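Local coordinates for protein endoglucanase family 5 (Clostridium acetobutylicum ATCC 824, PDB 6PZ7) that probably hydrolyses cellulose and related plant polysaccharides as a broad-specificity endoglucanase of glycosyl hydrolase family 5, subfamily 4, at residues 286-291 with 297-302; 252-257 with 265-270. All coordinates share one frame; numbering follows the deposited sequence. Where two conformers were deposited one is given.

Contact 1: residues 286-291 with 297-302; sequences KFYVSD and ITTVWW
T299 meets Y288 and V289, which lie next to each other on helix 278-294. The helix is the outer layer of the last beta-alpha-beta unit of the TIM barrel, and T299 belongs to the eighth barrel strand, 298-303. The tight part is made by the two branches of T299. Its methyl CG2 approaches the Y288 ring obliquely, 3.9 Å from CE2 and 4.0 Å from CD2. Its OG1 lies 3.6 Å from CG2 of V289, a packing contact and no hydrogen bond. With chi1 at 71°, OG1 sits between the T299 backbone N and carbonyl carbon. CG2 lies beside the N, anti to the carbonyl carbon, so the two branches reach different neighbours. Y288 has CG anti to its own N (chi1 -165°), and this carries the ring toward the strand. The hydroxyl of Y288 is used farther on, in a hydrogen bond to the backbone O of M222. F270 packs against both Y288 and T299. The other end of the contact is looser. There a water joins the two backbones, donating to V289 O at 2.9 Å and to I297 O at 2.8 Å. On the outer side of the helix K286 is exposed. Nothing charged crosses the interface. The two carbonyls at the loose end are both acceptors and cannot bond each other, so a donor such as this water is needed to join them.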
loop_
_atom_site.group_PDB
_atom_site.type_symbol
_atom_site.label_atom_id
_atom_site.label_comp_id
_atom_site.label_asym_id
_atom_site.label_seq_id
_atom_site.Cartn_x
_atom_site.Cartn_y
_atom_site.Cartn_z
ATOM N N LYS A 286 9.241 -5.141 15.881
ATOM C CA LYS A 286 9.701 -4.087 16.778
ATOM C C LYS A 286 10.864 -3.322 16.159
ATOM O O LYS A 286 10.883 -2.083 16.148
ATOM C CB LYS A 286 10.108 -4.689 18.117
ATOM C CG LYS A 286 10.528 -3.642 19.125
ATOM C CD LYS A 286 10.841 -4.286 20.487
ATOM C CE LYS A 286 11.307 -3.240 21.497
ATOM N NZ LYS A 286 11.224 -3.740 22.901
ATOM N N PHE A 287 11.871 -4.049 15.659
ATOM C CA PHE A 287 13.044 -3.409 15.074
ATOM C C PHE A 287 12.679 -2.694 13.786
ATOM O O PHE A 287 13.118 -1.558 13.562
ATOM C CB PHE A 287 14.150 -4.428 14.826
ATOM C CG PHE A 287 15.422 -3.809 14.349
ATOM C CD1 PHE A 287 16.311 -3.234 15.244
ATOM C CD2 PHE A 287 15.718 -3.743 13.004
ATOM C CE1 PHE A 287 17.467 -2.632 14.794
ATOM C CE2 PHE A 287 16.893 -3.136 12.565
ATOM C CZ PHE A 287 17.747 -2.579 13.452
ATOM N N TYR A 288 11.855 -3.312 12.942
ATOM C CA TYR A 288 11.490 -2.718 11.662
ATOM C C TYR A 288 10.793 -1.390 11.882
ATOM O O TYR A 288 11.185 -0.371 11.307
ATOM C CB TYR A 288 10.615 -3.726 10.906
ATOM C CG TYR A 288 10.382 -3.519 9.432
ATOM C CD1 TYR A 288 10.492 -4.590 8.563
ATOM C CD2 TYR A 288 10.006 -2.295 8.908
ATOM C CE1 TYR A 288 10.227 -4.454 7.175
ATOM C CE2 TYR A 288 9.756 -2.130 7.526
ATOM C CZ TYR A 288 9.878 -3.203 6.684
ATOM O OH TYR A 288 9.597 -2.984 5.340
ATOM N N VAL A 289 9.744 -1.371 12.703
ATOM C CA VAL A 289 8.979 -0.149 12.898
ATOM C C VAL A 289 9.835 0.920 13.571
ATOM O O VAL A 289 9.791 2.094 13.175
ATOM C CB VAL A 289 7.666 -0.434 13.655
ATOM C CG1 VAL A 289 6.963 0.856 14.022
ATOM C CG2 VAL A 289 6.781 -1.367 12.874
ATOM N N SER A 290 10.625 0.553 14.594
ATOM C CA SER A 290 11.391 1.573 15.306
ATOM C C SER A 290 12.518 2.122 14.440
ATOM O O SER A 290 12.748 3.338 14.422
ATOM C CB SER A 290 11.917 1.020 16.623
ATOM O OG SER A 290 12.815 -0.046 16.419
ATOM N N ASP A 291 13.212 1.271 13.709
ATOM C CA ASP A 291 14.290 1.764 12.843
ATOM C C ASP A 291 13.727 2.577 11.683
ATOM O O ASP A 291 14.273 3.632 11.317
ATOM C CB ASP A 291 15.118 0.585 12.336
ATOM C CG ASP A 291 16.471 0.990 11.815
ATOM O OD1 ASP A 291 16.961 2.087 12.162
ATOM O OD2 ASP A 291 17.058 0.209 11.056
ATOM N N ILE A 297 10.311 7.026 8.187
ATOM C CA ILE A 297 9.495 6.169 7.334
ATOM C C ILE A 297 8.370 5.538 8.146
ATOM O O ILE A 297 8.614 4.932 9.202
ATOM C CB ILE A 297 10.357 5.067 6.696
ATOM C CG1 ILE A 297 11.499 5.653 5.852
ATOM C CG2 ILE A 297 9.494 4.138 5.865
ATOM C CD1 ILE A 297 12.615 4.675 5.565
ATOM N N THR A 298 7.136 5.678 7.672
ATOM C CA THR A 298 5.956 5.032 8.247
ATOM C C THR A 298 5.684 3.722 7.528
ATOM O O THR A 298 5.829 3.649 6.294
ATOM C CB THR A 298 4.774 5.976 8.175
ATOM O OG1 THR A 298 5.033 7.011 9.127
ATOM C CG2 THR A 298 3.470 5.321 8.491
ATOM N N THR A 299 5.233 2.715 8.275
ATOM C CA THR A 299 5.007 1.363 7.781
ATOM C C THR A 299 3.549 0.977 7.955
ATOM O O THR A 299 2.852 1.499 8.837
ATOM C CB THR A 299 5.893 0.348 8.557
ATOM O OG1 THR A 299 5.430 0.177 9.902
ATOM C CG2 THR A 299 7.364 0.748 8.530
ATOM N N VAL A 300 3.099 0.040 7.121
ATOM C CA VAL A 300 1.700 -0.411 7.094
ATOM C C VAL A 300 1.704 -1.939 6.964
ATOM O O VAL A 300 2.162 -2.481 5.955
ATOM C CB VAL A 300 0.927 0.227 5.941
ATOM C CG1 VAL A 300 -0.560 -0.127 6.031
ATOM C CG2 VAL A 300 1.112 1.742 5.892
ATOM N N TRP A 301 1.234 -2.636 8.004
ATOM C CA TRP A 301 1.228 -4.099 8.037
ATOM C C TRP A 301 0.234 -4.681 7.049
ATOM O O TRP A 301 -0.905 -4.209 6.971
ATOM C CB TRP A 301 0.848 -4.563 9.460
ATOM C CG TRP A 301 0.880 -6.069 9.614
ATOM C CD1 TRP A 301 -0.122 -6.929 9.349
ATOM C CD2 TRP A 301 1.987 -6.862 10.043
ATOM N NE1 TRP A 301 0.282 -8.219 9.562
ATOM C CE2 TRP A 301 1.571 -8.198 10.009
ATOM C CE3 TRP A 301 3.290 -6.577 10.489
ATOM C CZ2 TRP A 301 2.400 -9.235 10.401
ATOM C CZ3 TRP A 301 4.095 -7.608 10.893
ATOM C CH2 TRP A 301 3.651 -8.916 10.830
ATOM N N TRP A 302 0.639 -5.694 6.294
ATOM C CA TRP A 302 -0.268 -6.419 5.404
ATOM C C TRP A 302 -1.036 -7.502 6.170
ATOM O O TRP A 302 -0.458 -8.473 6.632
ATOM C CB TRP A 302 0.502 -7.066 4.250
ATOM C CG TRP A 302 -0.414 -7.797 3.295
ATOM C CD1 TRP A 302 -0.569 -9.154 3.193
ATOM C CD2 TRP A 302 -1.349 -7.208 2.397
ATOM N NE1 TRP A 302 -1.545 -9.437 2.273
ATOM C CE2 TRP A 302 -2.042 -8.266 1.768
ATOM C CE3 TRP A 302 -1.682 -5.896 2.064
ATOM C CZ2 TRP A 302 -3.031 -8.043 0.796
ATOM C CZ3 TRP A 302 -2.664 -5.676 1.091
ATOM C CH2 TRP A 302 -3.313 -6.754 0.472
HETATM O O HOH W 1 7.845 3.391 11.466
#

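Contact 2: residues 252-257 with 265-270; sequences NAIYNK and VVIGQF. Unlike the reference sequence in segment 265-270: Q269 (reference Glu).
The 2.8 Å bond from N256 N to N252 O belongs to the helix turn that carries I254 across to V265 and I267. This is a helix-on-strand contact of the TIM barrel. Helix 241-259 lies outside the seventh barrel strand, 265-270. I254 is the one residue of 252-257 that reaches the strand, and it does so with two separate branches. I254 CG2 lies 3.9 Å from V265 CG1 and 4.0 Å from V265 CG2, touching both valine branches. The I254 and V265 side chains cross at about a right angle. The longer branch goes to I267. All three touching residues are buried. L220 of strand 216-221 also touches I254 and V265. The next-but-one residue after I267 is Q269, where the reference sequence has Glu. Its OE1 is hydrogen-bonded to R57 NH1. The place of Q269 near the end of the seventh strand is consistent with the position of the nucleophile glutamate in family 5 enzymes. The I254 contacts lie on the helix side of the strand. In both isoleucines CG1 is anti to the carbonyl carbon (chi1 -62° in I254, -66° in I267). I254 CD1 points at I267 CD1, 4.2 Å away, and the side chains cross obliquely.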
loop_
_atom_site.group_PDB
_atom_site.type_symbol
_atom_site.label_atom_id
_atom_site.label_comp_id
_atom_site.label_asym_id
_atom_site.label_seq_id
_atom_site.Cartn_x
_atom_site.Cartn_y
_atom_site.Cartn_z
ATOM N N ASN A 252 18.228 1.945 5.503
ATOM C CA ASN A 252 19.141 3.051 5.259
ATOM C C ASN A 252 19.251 3.372 3.773
ATOM O O ASN A 252 19.427 4.544 3.407
ATOM C CB ASN A 252 20.501 2.728 5.872
ATOM C CG ASN A 252 21.266 3.966 6.209
ATOM O OD1 ASN A 252 20.692 4.956 6.664
ATOM N ND2 ASN A 252 22.574 3.932 5.970
ATOM N N ALA A 253 19.172 2.369 2.901
ATOM C CA ALA A 253 19.176 2.650 1.469
ATOM C C ALA A 253 17.982 3.512 1.075
ATOM O O ALA A 253 18.116 4.428 0.249
ATOM C CB ALA A 253 19.207 1.370 0.656
ATOM N N ILE A 254 16.802 3.227 1.622
ATOM C CA ILE A 254 15.604 4.018 1.354
ATOM C C ILE A 254 15.763 5.421 1.914
ATOM O O ILE A 254 15.458 6.412 1.239
ATOM C CB ILE A 254 14.375 3.315 1.944
ATOM C CG1 ILE A 254 14.148 1.947 1.299
ATOM C CG2 ILE A 254 13.160 4.200 1.811
ATOM C CD1 ILE A 254 13.141 1.049 2.050
ATOM N N TYR A 255 16.252 5.524 3.146
ATOM C CA TYR A 255 16.492 6.825 3.759
ATOM C C TYR A 255 17.466 7.654 2.919
ATOM O O TYR A 255 17.226 8.841 2.648
ATOM C CB TYR A 255 17.055 6.631 5.175
ATOM C CG TYR A 255 17.539 7.929 5.788
ATOM C CD1 TYR A 255 16.638 8.830 6.331
ATOM C CD2 TYR A 255 18.881 8.259 5.793
ATOM C CE1 TYR A 255 17.051 10.040 6.853
ATOM C CE2 TYR A 255 19.320 9.459 6.332
ATOM C CZ TYR A 255 18.388 10.344 6.865
ATOM O OH TYR A 255 18.836 11.551 7.383
ATOM N N ASN A 256 18.572 7.047 2.503
ATOM C CA ASN A 256 19.578 7.804 1.763
ATOM C C ASN A 256 19.106 8.211 0.383
ATOM O O ASN A 256 19.487 9.283 -0.114
ATOM C CB ASN A 256 20.876 7.008 1.698
ATOM C CG ASN A 256 21.681 7.114 2.983
ATOM O OD1 ASN A 256 21.706 8.161 3.617
ATOM N ND2 ASN A 256 22.310 6.017 3.370
ATOM N N LYS A 257 18.297 7.399 -0.264
ATOM C CA LYS A 257 17.840 7.743 -1.598
ATOM C C LYS A 257 16.771 8.823 -1.590
ATOM O O LYS A 257 16.804 9.750 -2.417
ATOM C CB LYS A 257 17.342 6.490 -2.312
ATOM C CG LYS A 257 16.758 6.771 -3.659
ATOM C CD LYS A 257 17.833 7.286 -4.595
ATOM C CE LYS A 257 17.268 7.639 -5.940
ATOM N NZ LYS A 257 18.358 8.091 -6.841
ATOM N N VAL A 265 8.596 8.823 2.288
ATOM C CA VAL A 265 8.336 7.440 1.918
ATOM C C VAL A 265 7.392 6.807 2.927
ATOM O O VAL A 265 7.583 6.949 4.144
ATOM C CB VAL A 265 9.654 6.617 1.902
ATOM C CG1 VAL A 265 9.377 5.131 1.633
ATOM C CG2 VAL A 265 10.629 7.176 0.888
ATOM N N VAL A 266 6.411 6.061 2.424
ATOM C CA VAL A 266 5.616 5.125 3.210
ATOM C C VAL A 266 5.887 3.723 2.683
ATOM O O VAL A 266 5.742 3.461 1.479
ATOM C CB VAL A 266 4.108 5.468 3.120
ATOM C CG1 VAL A 266 3.242 4.364 3.692
ATOM C CG2 VAL A 266 3.839 6.804 3.816
ATOM N N ILE A 267 6.230 2.814 3.590
ATOM C CA ILE A 267 6.291 1.382 3.286
ATOM C C ILE A 267 4.865 0.872 3.473
ATOM O O ILE A 267 4.416 0.564 4.588
ATOM C CB ILE A 267 7.330 0.659 4.126
ATOM C CG1 ILE A 267 8.734 1.152 3.735
ATOM C CG2 ILE A 267 7.192 -0.844 3.933
ATOM C CD1 ILE A 267 9.866 0.623 4.616
ATOM N N GLY A 268 4.108 0.808 2.370
ATOM C CA GLY A 268 2.695 0.534 2.434
ATOM C C GLY A 268 2.325 -0.907 2.617
ATOM O O GLY A 268 1.145 -1.197 2.880
ATOM N N GLN A 269 3.281 -1.823 2.508
ATOM C CA GLN A 269 3.121 -3.227 2.882
ATOM C C GLN A 269 4.432 -3.723 3.467
ATOM O O GLN A 269 5.492 -3.627 2.833
ATOM C CB GLN A 269 2.759 -4.135 1.717
ATOM C CG GLN A 269 1.435 -3.760 1.021
ATOM C CD GLN A 269 0.995 -4.689 -0.085
ATOM O OE1 GLN A 269 0.106 -4.312 -0.885
ATOM N NE2 GLN A 269 1.598 -5.806 -0.212
ATOM N N PHE A 270 4.330 -4.358 4.637
ATOM C CA PHE A 270 5.372 -5.225 5.201
ATOM C C PHE A 270 4.646 -6.252 6.048
ATOM O O PHE A 270 3.457 -6.129 6.310
ATOM C CB PHE A 270 6.432 -4.465 5.980
ATOM C CG PHE A 270 6.060 -4.089 7.410
ATOM C CD1 PHE A 270 4.995 -3.275 7.715
ATOM C CD2 PHE A 270 6.844 -4.554 8.469
ATOM C CE1 PHE A 270 4.671 -2.951 9.012
ATOM C CE2 PHE A 270 6.534 -4.215 9.774
ATOM C CZ PHE A 270 5.451 -3.407 10.041
#

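How the contacts relate
The chain reaches contact 2 first. Helix 241-259 ends, a short connection follows, and strand 265-270 closes the loop on the helix. The chain then leaves this strand for helix 278-294, turns, and comes back as strand 298-303, which closes contact 1. The two contacts are in series and neither nest nor cross. Their centres are about 10 Å apart. They join side by side in the barrel wall, where the two strands are parallel neighbours. Probable backbone hydrogen bonds link I267 N to T298 O and W302 N to F270 O, both at 2.9 Å. Strand 298-303 also pairs with strand 19-22, which closes the barrel.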